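Local coordinates for tetratricopeptide repeat domain protein (PDB 3MA5) that is of unknown function but, as a tetratricopeptide repeat domain, probably serves as a helical scaffold for binding other proteins or peptides, at residues F8-L13 and F30-E35; Y45-L50 and I61-Q66; R25-F30 and K49-L54. All coordinates share one frame; numbering follows the deposited sequence.

Contact 1 of 3, residues F8-L13 and F30-E35; sequences FTRYAL and FEELVE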
loop_
_atom_site.group_PDB
_atom_site.type_symbol
_atom_site.label_atom_id
_atom_site.label_comp_id
_atom_site.label_asym_id
_atom_site.label_seq_id
_atom_site.Cartn_x
_atom_site.Cartn_y
_atom_site.Cartn_z
ATOM N N PHE A 8 -3.911 -4.624 12.270
ATOM C CA PHE A 8 -2.849 -5.568 11.975
ATOM C C PHE A 8 -3.395 -6.933 11.572
ATOM O O PHE A 8 -2.897 -7.553 10.642
ATOM C CB PHE A 8 -1.894 -5.763 13.154
ATOM C CG PHE A 8 -0.836 -6.820 12.895
ATOM C CD1 PHE A 8 0.233 -6.569 12.030
ATOM C CD2 PHE A 8 -0.971 -8.100 13.427
ATOM C CE1 PHE A 8 1.144 -7.577 11.698
ATOM C CE2 PHE A 8 -0.070 -9.108 13.102
ATOM C CZ PHE A 8 0.989 -8.849 12.231
ATOM N N THR A 9 -4.414 -7.417 12.267
ATOM C CA THR A 9 -4.931 -8.735 11.935
ATOM C C THR A 9 -5.227 -8.861 10.441
ATOM O O THR A 9 -4.636 -9.706 9.767
ATOM C CB THR A 9 -6.179 -9.078 12.792
ATOM O OG1 THR A 9 -5.773 -9.289 14.153
ATOM C CG2 THR A 9 -6.870 -10.333 12.279
ATOM N N ARG A 10 -6.113 -8.019 9.912
ATOM C CA ARG A 10 -6.426 -8.098 8.487
ATOM C C ARG A 10 -5.271 -7.654 7.601
ATOM O O ARG A 10 -5.144 -8.112 6.471
ATOM C CB ARG A 10 -7.709 -7.323 8.136
ATOM C CG ARG A 10 -8.077 -6.184 9.049
ATOM C CD ARG A 10 -9.589 -6.106 9.157
ATOM N NE ARG A 10 -10.131 -4.952 8.458
ATOM C CZ ARG A 10 -10.008 -3.704 8.886
ATOM N NH1 ARG A 10 -9.359 -3.453 10.018
ATOM N NH2 ARG A 10 -10.531 -2.708 8.184
ATOM N N TYR A 11 -4.430 -6.758 8.091
ATOM C CA TYR A 11 -3.274 -6.365 7.297
ATOM C C TYR A 11 -2.453 -7.651 7.027
ATOM O O TYR A 11 -2.208 -8.021 5.875
ATOM C CB TYR A 11 -2.421 -5.350 8.061
ATOM C CG TYR A 11 -1.061 -5.128 7.452
ATOM C CD1 TYR A 11 -0.849 -4.124 6.508
ATOM C CD2 TYR A 11 0.011 -5.941 7.799
ATOM C CE1 TYR A 11 0.400 -3.930 5.930
ATOM C CE2 TYR A 11 1.264 -5.763 7.223
ATOM C CZ TYR A 11 1.450 -4.754 6.287
ATOM O OH TYR A 11 2.684 -4.560 5.719
ATOM N N ALA A 12 -2.040 -8.327 8.100
ATOM C CA ALA A 12 -1.270 -9.561 7.984
ATOM C C ALA A 12 -2.072 -10.561 7.154
ATOM O O ALA A 12 -1.513 -11.312 6.351
ATOM C CB ALA A 12 -0.970 -10.136 9.377
ATOM N N LEU A 13 -3.381 -10.562 7.360
ATOM C CA LEU A 13 -4.284 -11.433 6.622
ATOM C C LEU A 13 -4.026 -11.180 5.137
ATOM O O LEU A 13 -3.571 -12.065 4.408
ATOM C CB LEU A 13 -5.726 -11.058 6.958
ATOM C CG LEU A 13 -6.927 -11.948 6.636
ATOM C CD1 LEU A 13 -6.579 -12.977 5.588
ATOM C CD2 LEU A 13 -7.370 -12.614 7.922
ATOM N N PHE A 30 -6.905 -4.567 1.475
ATOM C CA PHE A 30 -6.077 -3.364 1.466
ATOM C C PHE A 30 -6.864 -2.069 1.267
ATOM O O PHE A 30 -6.670 -1.105 2.008
ATOM C CB PHE A 30 -4.980 -3.462 0.391
ATOM C CG PHE A 30 -3.790 -4.273 0.810
ATOM C CD1 PHE A 30 -3.291 -4.196 2.112
ATOM C CD2 PHE A 30 -3.147 -5.105 -0.099
ATOM C CE1 PHE A 30 -2.169 -4.937 2.501
ATOM C CE2 PHE A 30 -2.023 -5.852 0.280
ATOM C CZ PHE A 30 -1.538 -5.764 1.580
ATOM N N GLU A 31 -7.740 -2.052 0.265
ATOM C CA GLU A 31 -8.533 -0.865 -0.051
ATOM C C GLU A 31 -9.430 -0.486 1.102
ATOM O O GLU A 31 -9.598 0.698 1.411
ATOM C CB GLU A 31 -9.385 -1.105 -1.300
ATOM C CG GLU A 31 -8.872 -0.400 -2.544
ATOM C CD GLU A 31 -9.402 -1.031 -3.821
ATOM O OE1 GLU A 31 -10.577 -1.447 -3.815
ATOM O OE2 GLU A 31 -8.656 -1.109 -4.827
ATOM N N GLU A 32 -10.003 -1.511 1.722
ATOM C CA GLU A 32 -10.901 -1.375 2.861
ATOM C C GLU A 32 -10.138 -0.726 4.026
ATOM O O GLU A 32 -10.562 0.281 4.600
ATOM C CB GLU A 32 -11.368 -2.774 3.219
ATOM C CG GLU A 32 -12.320 -2.909 4.356
ATOM C CD GLU A 32 -12.438 -4.370 4.752
ATOM O OE1 GLU A 32 -11.381 -4.946 5.127
ATOM O OE2 GLU A 32 -13.557 -4.947 4.677
ATOM N N LEU A 33 -8.993 -1.319 4.345
ATOM C CA LEU A 33 -8.105 -0.842 5.394
ATOM C C LEU A 33 -7.737 0.597 5.202
ATOM O O LEU A 33 -7.652 1.352 6.148
ATOM C CB LEU A 33 -6.806 -1.617 5.369
ATOM C CG LEU A 33 -6.600 -2.755 6.339
ATOM C CD1 LEU A 33 -5.243 -3.349 6.054
ATOM C CD2 LEU A 33 -6.690 -2.248 7.759
ATOM N N VAL A 34 -7.468 0.968 3.964
ATOM C CA VAL A 34 -7.077 2.328 3.680
ATOM C C VAL A 34 -8.166 3.361 3.977
ATOM O O VAL A 34 -7.863 4.521 4.261
ATOM C CB VAL A 34 -6.574 2.444 2.234
ATOM C CG1 VAL A 34 -6.664 3.865 1.745
ATOM C CG2 VAL A 34 -5.119 2.009 2.189
ATOM N N GLU A 35 -9.429 2.951 3.936
ATOM C CA GLU A 35 -10.499 3.893 4.217
ATOM C C GLU A 35 -11.022 3.776 5.645
ATOM O O GLU A 35 -11.483 4.765 6.216
ATOM C CB GLU A 35 -11.628 3.756 3.180
ATOM C CG GLU A 35 -12.101 2.348 2.896
ATOM C CD GLU A 35 -12.852 2.237 1.560
ATOM O OE1 GLU A 35 -12.910 3.252 0.820
ATOM O OE2 GLU A 35 -13.375 1.131 1.249
#

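Contact 2 of 3, residues Y45-L50 and I61-Q66; sequences YHLGKL and IDTYAQ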
loop_
_atom_site.group_PDB
_atom_site.type_symbol
_atom_site.label_atom_id
_atom_site.label_comp_id
_atom_site.label_asym_id
_atom_site.label_seq_id
_atom_site.Cartn_x
_atom_site.Cartn_y
_atom_site.Cartn_z
ATOM N N TYR A 45 2.089 0.834 0.966
ATOM C CA TYR A 45 3.123 0.296 0.097
ATOM C C TYR A 45 2.687 -0.952 -0.681
ATOM O O TYR A 45 2.961 -1.085 -1.870
ATOM C CB TYR A 45 4.387 0.012 0.911
ATOM C CG TYR A 45 5.445 -0.733 0.156
ATOM C CD1 TYR A 45 5.409 -2.123 0.061
ATOM C CD2 TYR A 45 6.444 -0.048 -0.524
ATOM C CE1 TYR A 45 6.354 -2.817 -0.711
ATOM C CE2 TYR A 45 7.395 -0.733 -1.298
ATOM C CZ TYR A 45 7.341 -2.118 -1.389
ATOM O OH TYR A 45 8.256 -2.808 -2.154
ATOM N N HIS A 46 2.007 -1.866 -0.015
ATOM C CA HIS A 46 1.563 -3.062 -0.682
ATOM C C HIS A 46 0.404 -2.805 -1.630
ATOM O O HIS A 46 0.277 -3.499 -2.632
ATOM C CB HIS A 46 1.180 -4.132 0.346
ATOM C CG HIS A 46 2.324 -4.561 1.210
ATOM N ND1 HIS A 46 3.495 -5.061 0.697
ATOM C CD2 HIS A 46 2.506 -4.481 2.555
ATOM C CE1 HIS A 46 4.359 -5.261 1.674
ATOM N NE2 HIS A 46 3.778 -4.915 2.812
ATOM N N LEU A 47 -0.440 -1.816 -1.332
ATOM C CA LEU A 47 -1.580 -1.519 -2.186
ATOM C C LEU A 47 -1.101 -0.960 -3.499
ATOM O O LEU A 47 -1.579 -1.345 -4.555
ATOM C CB LEU A 47 -2.504 -0.507 -1.526
ATOM C CG LEU A 47 -3.796 -0.209 -2.290
ATOM C CD1 LEU A 47 -4.421 -1.513 -2.747
ATOM C CD2 LEU A 47 -4.757 0.570 -1.401
ATOM N N GLY A 48 -0.143 -0.049 -3.420
ATOM C CA GLY A 48 0.385 0.575 -4.609
ATOM C C GLY A 48 1.163 -0.406 -5.449
ATOM O O GLY A 48 1.121 -0.356 -6.675
ATOM N N LYS A 49 1.885 -1.301 -4.795
ATOM C CA LYS A 49 2.675 -2.284 -5.518
ATOM C C LYS A 49 1.715 -3.243 -6.203
ATOM O O LYS A 49 2.057 -3.867 -7.199
ATOM C CB LYS A 49 3.605 -3.021 -4.550
ATOM C CG LYS A 49 4.880 -2.267 -4.214
ATOM C CD LYS A 49 5.956 -2.533 -5.268
ATOM C CE LYS A 49 7.044 -1.467 -5.293
ATOM N NZ LYS A 49 8.135 -1.841 -6.237
ATOM N N LEU A 50 0.500 -3.331 -5.676
ATOM C CA LEU A 50 -0.518 -4.207 -6.228
ATOM C C LEU A 50 -1.199 -3.534 -7.387
ATOM O O LEU A 50 -1.533 -4.178 -8.389
ATOM C CB LEU A 50 -1.557 -4.537 -5.172
ATOM C CG LEU A 50 -2.467 -5.746 -5.404
ATOM C CD1 LEU A 50 -1.621 -6.968 -5.765
ATOM C CD2 LEU A 50 -3.266 -6.026 -4.147
ATOM N N ILE A 61 0.443 5.369 -7.736
ATOM C CA ILE A 61 1.152 6.590 -7.378
ATOM C C ILE A 61 0.354 7.517 -6.448
ATOM O O ILE A 61 0.932 8.210 -5.603
ATOM C CB ILE A 61 1.566 7.353 -8.646
ATOM C CG1 ILE A 61 2.224 6.374 -9.627
ATOM C CG2 ILE A 61 2.497 8.505 -8.280
ATOM C CD1 ILE A 61 2.972 7.004 -10.798
ATOM N N ASP A 62 -0.967 7.531 -6.587
ATOM C CA ASP A 62 -1.767 8.376 -5.716
ATOM C C ASP A 62 -1.802 7.714 -4.369
ATOM O O ASP A 62 -2.077 8.364 -3.363
ATOM C CB ASP A 62 -3.208 8.525 -6.212
ATOM C CG ASP A 62 -3.291 9.033 -7.637
ATOM O OD1 ASP A 62 -2.525 9.963 -7.986
ATOM O OD2 ASP A 62 -4.137 8.507 -8.400
ATOM N N THR A 63 -1.539 6.410 -4.344
ATOM C CA THR A 63 -1.549 5.686 -3.076
ATOM C C THR A 63 -0.190 5.867 -2.395
ATOM O O THR A 63 -0.119 6.113 -1.192
ATOM C CB THR A 63 -1.900 4.199 -3.293
ATOM O OG1 THR A 63 -3.182 4.106 -3.923
ATOM C CG2 THR A 63 -1.978 3.472 -1.974
ATOM N N TYR A 64 0.889 5.779 -3.164
ATOM C CA TYR A 64 2.201 5.996 -2.583
ATOM C C TYR A 64 2.231 7.420 -2.033
ATOM O O TYR A 64 2.834 7.691 -0.997
ATOM C CB TYR A 64 3.314 5.827 -3.629
ATOM C CG TYR A 64 3.483 4.410 -4.158
ATOM C CD1 TYR A 64 3.161 3.308 -3.372
ATOM C CD2 TYR A 64 3.992 4.174 -5.427
ATOM C CE1 TYR A 64 3.330 2.017 -3.831
ATOM C CE2 TYR A 64 4.168 2.886 -5.895
ATOM C CZ TYR A 64 3.835 1.808 -5.094
ATOM O OH TYR A 64 3.982 0.524 -5.589
ATOM N N ALA A 65 1.563 8.338 -2.720
ATOM C CA ALA A 65 1.550 9.728 -2.283
ATOM C C ALA A 65 0.711 9.900 -1.038
ATOM O O ALA A 65 1.043 10.710 -0.168
ATOM C CB ALA A 65 1.040 10.614 -3.385
ATOM N N GLN A 66 -0.387 9.157 -0.962
ATOM C CA GLN A 66 -1.243 9.204 0.213
ATOM C C GLN A 66 -0.444 8.610 1.384
ATOM O O GLN A 66 -0.507 9.084 2.510
ATOM C CB GLN A 66 -2.491 8.358 -0.011
ATOM C CG GLN A 66 -3.446 8.852 -1.071
ATOM C CD GLN A 66 -4.712 7.983 -1.154
ATOM O OE1 GLN A 66 -5.171 7.441 -0.145
ATOM N NE2 GLN A 66 -5.286 7.865 -2.355
#

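Contact 3 of 3, residues R25-F30 and K49-L54; sequences RALALF and KLYERL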
loop_
_atom_site.group_PDB
_atom_site.type_symbol
_atom_site.label_atom_id
_atom_site.label_comp_id
_atom_site.label_asym_id
_atom_site.label_seq_id
_atom_site.Cartn_x
_atom_site.Cartn_y
_atom_site.Cartn_z
ATOM N N ARG A 25 -8.097 -10.873 -3.370
ATOM C CA ARG A 25 -8.495 -10.843 -1.963
ATOM C C ARG A 25 -7.597 -9.877 -1.204
ATOM O O ARG A 25 -8.073 -9.085 -0.392
ATOM C CB ARG A 25 -8.401 -12.242 -1.355
ATOM C CG ARG A 25 -8.885 -12.337 0.077
ATOM C CD ARG A 25 -10.207 -11.602 0.302
ATOM N NE ARG A 25 -10.647 -11.765 1.689
ATOM C CZ ARG A 25 -11.606 -11.050 2.272
ATOM N NH1 ARG A 25 -12.250 -10.103 1.599
ATOM N NH2 ARG A 25 -11.913 -11.284 3.543
ATOM N N ALA A 26 -6.297 -9.949 -1.470
ATOM C CA ALA A 26 -5.355 -9.045 -0.835
ATOM C C ALA A 26 -5.808 -7.609 -1.120
ATOM O O ALA A 26 -5.892 -6.789 -0.204
ATOM C CB ALA A 26 -3.961 -9.268 -1.385
ATOM N N LEU A 27 -6.118 -7.306 -2.384
ATOM C CA LEU A 27 -6.547 -5.957 -2.753
ATOM C C LEU A 27 -7.824 -5.490 -2.061
ATOM O O LEU A 27 -7.906 -4.347 -1.628
ATOM C CB LEU A 27 -6.713 -5.828 -4.267
ATOM C CG LEU A 27 -7.340 -4.488 -4.677
ATOM C CD1 LEU A 27 -6.399 -3.662 -5.538
ATOM C CD2 LEU A 27 -8.614 -4.768 -5.408
ATOM N N ALA A 28 -8.818 -6.364 -1.968
ATOM C CA ALA A 28 -10.071 -6.032 -1.297
ATOM C C ALA A 28 -9.731 -5.497 0.090
ATOM O O ALA A 28 -9.995 -4.340 0.411
ATOM C CB ALA A 28 -10.943 -7.278 -1.176
ATOM N N LEU A 29 -9.131 -6.352 0.906
ATOM C CA LEU A 29 -8.733 -5.991 2.260
ATOM C C LEU A 29 -7.935 -4.682 2.313
ATOM O O LEU A 29 -8.250 -3.789 3.100
ATOM C CB LEU A 29 -7.900 -7.125 2.877
ATOM C CG LEU A 29 -8.615 -8.436 3.219
ATOM C CD1 LEU A 29 -7.586 -9.499 3.555
ATOM C CD2 LEU A 29 -9.568 -8.228 4.382
ATOM N N PHE A 30 -6.905 -4.567 1.475
ATOM C CA PHE A 30 -6.077 -3.364 1.466
ATOM C C PHE A 30 -6.864 -2.069 1.267
ATOM O O PHE A 30 -6.670 -1.105 2.008
ATOM C CB PHE A 30 -4.980 -3.462 0.391
ATOM C CG PHE A 30 -3.790 -4.273 0.810
ATOM C CD1 PHE A 30 -3.291 -4.196 2.112
ATOM C CD2 PHE A 30 -3.147 -5.105 -0.099
ATOM C CE1 PHE A 30 -2.169 -4.937 2.501
ATOM C CE2 PHE A 30 -2.023 -5.852 0.280
ATOM C CZ PHE A 30 -1.538 -5.764 1.580
ATOM N N LYS A 49 1.885 -1.301 -4.795
ATOM C CA LYS A 49 2.675 -2.284 -5.518
ATOM C C LYS A 49 1.715 -3.243 -6.203
ATOM O O LYS A 49 2.057 -3.867 -7.199
ATOM C CB LYS A 49 3.605 -3.021 -4.550
ATOM C CG LYS A 49 4.880 -2.267 -4.214
ATOM C CD LYS A 49 5.956 -2.533 -5.268
ATOM C CE LYS A 49 7.044 -1.467 -5.293
ATOM N NZ LYS A 49 8.135 -1.841 -6.237
ATOM N N LEU A 50 0.500 -3.331 -5.676
ATOM C CA LEU A 50 -0.518 -4.207 -6.228
ATOM C C LEU A 50 -1.199 -3.534 -7.387
ATOM O O LEU A 50 -1.533 -4.178 -8.389
ATOM C CB LEU A 50 -1.557 -4.537 -5.172
ATOM C CG LEU A 50 -2.467 -5.746 -5.404
ATOM C CD1 LEU A 50 -1.621 -6.968 -5.765
ATOM C CD2 LEU A 50 -3.266 -6.026 -4.147
ATOM N N TYR A 51 -1.422 -2.231 -7.248
ATOM C CA TYR A 51 -2.062 -1.476 -8.312
ATOM C C TYR A 51 -1.200 -1.522 -9.547
ATOM O O TYR A 51 -1.706 -1.614 -10.658
ATOM C CB TYR A 51 -2.265 -0.028 -7.906
ATOM C CG TYR A 51 -3.530 0.204 -7.138
ATOM C CD1 TYR A 51 -4.646 -0.612 -7.324
ATOM C CD2 TYR A 51 -3.624 1.251 -6.236
ATOM C CE1 TYR A 51 -5.817 -0.390 -6.615
ATOM C CE2 TYR A 51 -4.786 1.483 -5.525
ATOM C CZ TYR A 51 -5.874 0.668 -5.714
ATOM O OH TYR A 51 -6.993 0.898 -4.959
ATOM N N GLU A 52 0.109 -1.453 -9.340
ATOM C CA GLU A 52 1.035 -1.487 -10.449
ATOM C C GLU A 52 0.887 -2.808 -11.184
ATOM O O GLU A 52 0.774 -2.824 -12.404
ATOM C CB GLU A 52 2.479 -1.295 -9.960
ATOM C CG GLU A 52 2.839 0.141 -9.582
ATOM C CD GLU A 52 4.320 0.302 -9.349
ATOM O OE1 GLU A 52 4.740 0.659 -8.219
ATOM O OE2 GLU A 52 5.061 0.056 -10.320
ATOM N N ARG A 53 0.864 -3.911 -10.442
ATOM C CA ARG A 53 0.720 -5.239 -11.044
ATOM C C ARG A 53 -0.591 -5.339 -11.795
ATOM O O ARG A 53 -0.693 -6.042 -12.792
ATOM C CB ARG A 53 0.761 -6.331 -9.971
ATOM C CG ARG A 53 2.058 -6.367 -9.185
ATOM C CD ARG A 53 2.029 -7.439 -8.112
ATOM N NE ARG A 53 2.158 -8.780 -8.676
ATOM C CZ ARG A 53 1.948 -9.896 -7.990
ATOM N NH1 ARG A 53 1.596 -9.831 -6.714
ATOM N NH2 ARG A 53 2.089 -11.069 -8.580
ATOM N N LEU A 54 -1.586 -4.619 -11.292
ATOM C CA LEU A 54 -2.918 -4.589 -11.870
ATOM C C LEU A 54 -3.014 -3.630 -13.044
ATOM O O LEU A 54 -4.110 -3.338 -13.517
ATOM C CB LEU A 54 -3.919 -4.171 -10.794
ATOM C CG LEU A 54 -4.180 -5.253 -9.750
ATOM C CD1 LEU A 54 -5.144 -4.775 -8.656
ATOM C CD2 LEU A 54 -4.743 -6.448 -10.495
#

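Contact 1 of 3, residues F8-L13 and F30-E35
Arg-10 of helix 7-19 reaches across to Glu-32 and Leu-33 of helix 23-36. Its CB points toward the facing helix. The chain bends at chi2 (-145°) and again at chi3, which brings one guanidinium face against Leu-33 CD2. Arg-10 NE lies 3.6 Å from Glu-32 OE1 in a long salt bridge. The carboxylate oxygen sits at the edge of the guanidinium, in its plane, although the two flat groups are turned 51° apart. Next, Arg-10 CZ is 3.8 Å from Leu-33 CD2. Arg-10 NH1 is 3.7 Å from Leu-33 CD2, which covers the face near its rim. Arg-10 NH2 is 3.9 Å from Glu-32 OE1 and hydrogen-bonds Thr-36 OG1, outside the two segments.

Deeper in, the other branch of Leu-33 takes over. Leu-33 CD1 packs on the backbone of Tyr-11, 3.8 Å from Tyr-11 CA, and also lies near the edge of the tyrosine ring. The Tyr-11 and Phe-30 rings touch through Tyr-11 CD1 and Phe-30 CE1 at 4.3 Å.

The two segments run antiparallel, with 153° between their directions, and form the helical hairpin of one predicted tetratricopeptide repeat. Apolar side chains fill the inner side, and the ion pair with the threonine bond lies along the outer side. Leu-33 joins the two halves, with one methyl in each. The charged half is partly exposed, so solvent probably weakens the ion pair.

Contact 2 of 3, residues Y45-L50 and I61-Q66
The helix segments Tyr-45 to Leu-50 and Ile-61 to Gln-66 run antiparallel at 168°, with axes only 8.3 Å apart at their closest, and the nearest CA atoms are those of Gly-48 and Thr-63 at 5.7 Å. The close approach is consistent with glycine at position 48, which brings no side chain between the helices.

Tyr-64 lies on the glycine backbone itself. Tyr-64 CE1 is 3.4 Å from Gly-48 CA. Tyr-45 O approaches the ring edge in the ring plane, 3.7 Å from Tyr-64 CE1. CG of Tyr-64 stands anti to its own carbonyl carbon (chi1 -67°), and from there the ring reaches across to the facing helix. The hydroxyl ends beside the peptide between Gly-48 and Lys-49, but the angles are poor for a bond to either its N or its O. Its hydrogen-bond partner is instead Glu-52 OE1, one turn farther along. The aliphatic chain of Lys-49 crosses the tyrosine at about a right angle, bends at chi2 and passes alongside the hydroxyl.

On the other flank, Thr-63 CG2 meets Leu-47 CB at 4.0 Å, and the two side chains cross nearly perpendicularly. The threonine hydroxyl is turned back to its own helix, where Thr-63 OG1 is hydrogen-bonded to Asp-59 O.

Both segments lie in the second predicted repeat and form its helical hairpin. Helix 77-91 packs on Tyr-45 and Tyr-64 through Glu-82, Ala-86 and Lys-87. Leu-47 packs on Phe-30 and Val-34 of helix 23-36, and Leu-50 touches Leu-18 of helix 7-19. The hairpin therefore lies between the first repeat and the C-terminal helix.

Contact 3 of 3, residues R25-F30 and K49-L54
The junction between the two predicted tetratricopeptide repeats is made here by Leu-27 of helix 23-36 and Leu-50 of helix 42-53. Segments Arg-25 to Phe-30 and Lys-49 to Leu-54 cross with 134° between their directions, and their axes come no closer than 10.9 Å. Side chains rather than backbones bridge this distance.

Leu-27 and Leu-50 meet at the centre, and both point toward the opposite helix. With CG of Leu-50 anti to its backbone N (chi1 -162°), the CD2 methyl is carried onto the backbone of the other helix. Leu-50 CD2 lies 3.5 Å from Leu-27 CB and almost as close to Leu-27 CA. Leu-50 CD2 also touches Ala-26 CB at 4.3 Å. At the edge of the Phe-30 ring, near the ring plane, Leu-50 CD2 is 4.2 Å from Phe-30 CD2. One methyl thus fits among three residues of helix 23-36.

Leu-27 returns the contact with its CD1 branch, which enters between Tyr-51 and Leu-54. Leu-27 CD1 is 3.5 Å from Tyr-51 CE1, and it approaches this ring obliquely. Leu-27 CD1 is also 3.5 Å from Leu-54 CD1. Leu-54, the first residue past the helix to leave helical angles, bounds the contact at that end. The side chains of Leu-27 and Tyr-51 cross at about a right angle. The Tyr-51 hydroxyl is fixed elsewhere, by a hydrogen bond to Glu-31 OE2 on helix 23-36.

Every side-chain contact between the two segments is apolar. The interface therefore rests on shape and burial, with leucine methyls packed against backbone and ring carbons over a small area. The polar link from Tyr-51 to Glu-31 lies just beyond, and it ties the same two helices together.

Contacts 1 and 2 each close the helical hairpin of one predicted repeat, while contact 3 joins the two repeats. Helix 23-36 serves contacts 1 and 3, and Phe-30 takes part in both. Helix 42-53 serves contacts 2 and 3: Lys-49 works in contact 2, Leu-50 in contact 3. Contact 2 is buried and lies closest to the chain centre; its chemistry is a tyrosine pressed on glycine backbone. Contact 3 is also buried, though Leu-54 at its margin is exposed, and it is wholly apolar. Contact 1 lies farther out and alone carries a salt bridge. Each neighbour is also tied to contact 3 by a tyrosine-glutamate hydrogen bond.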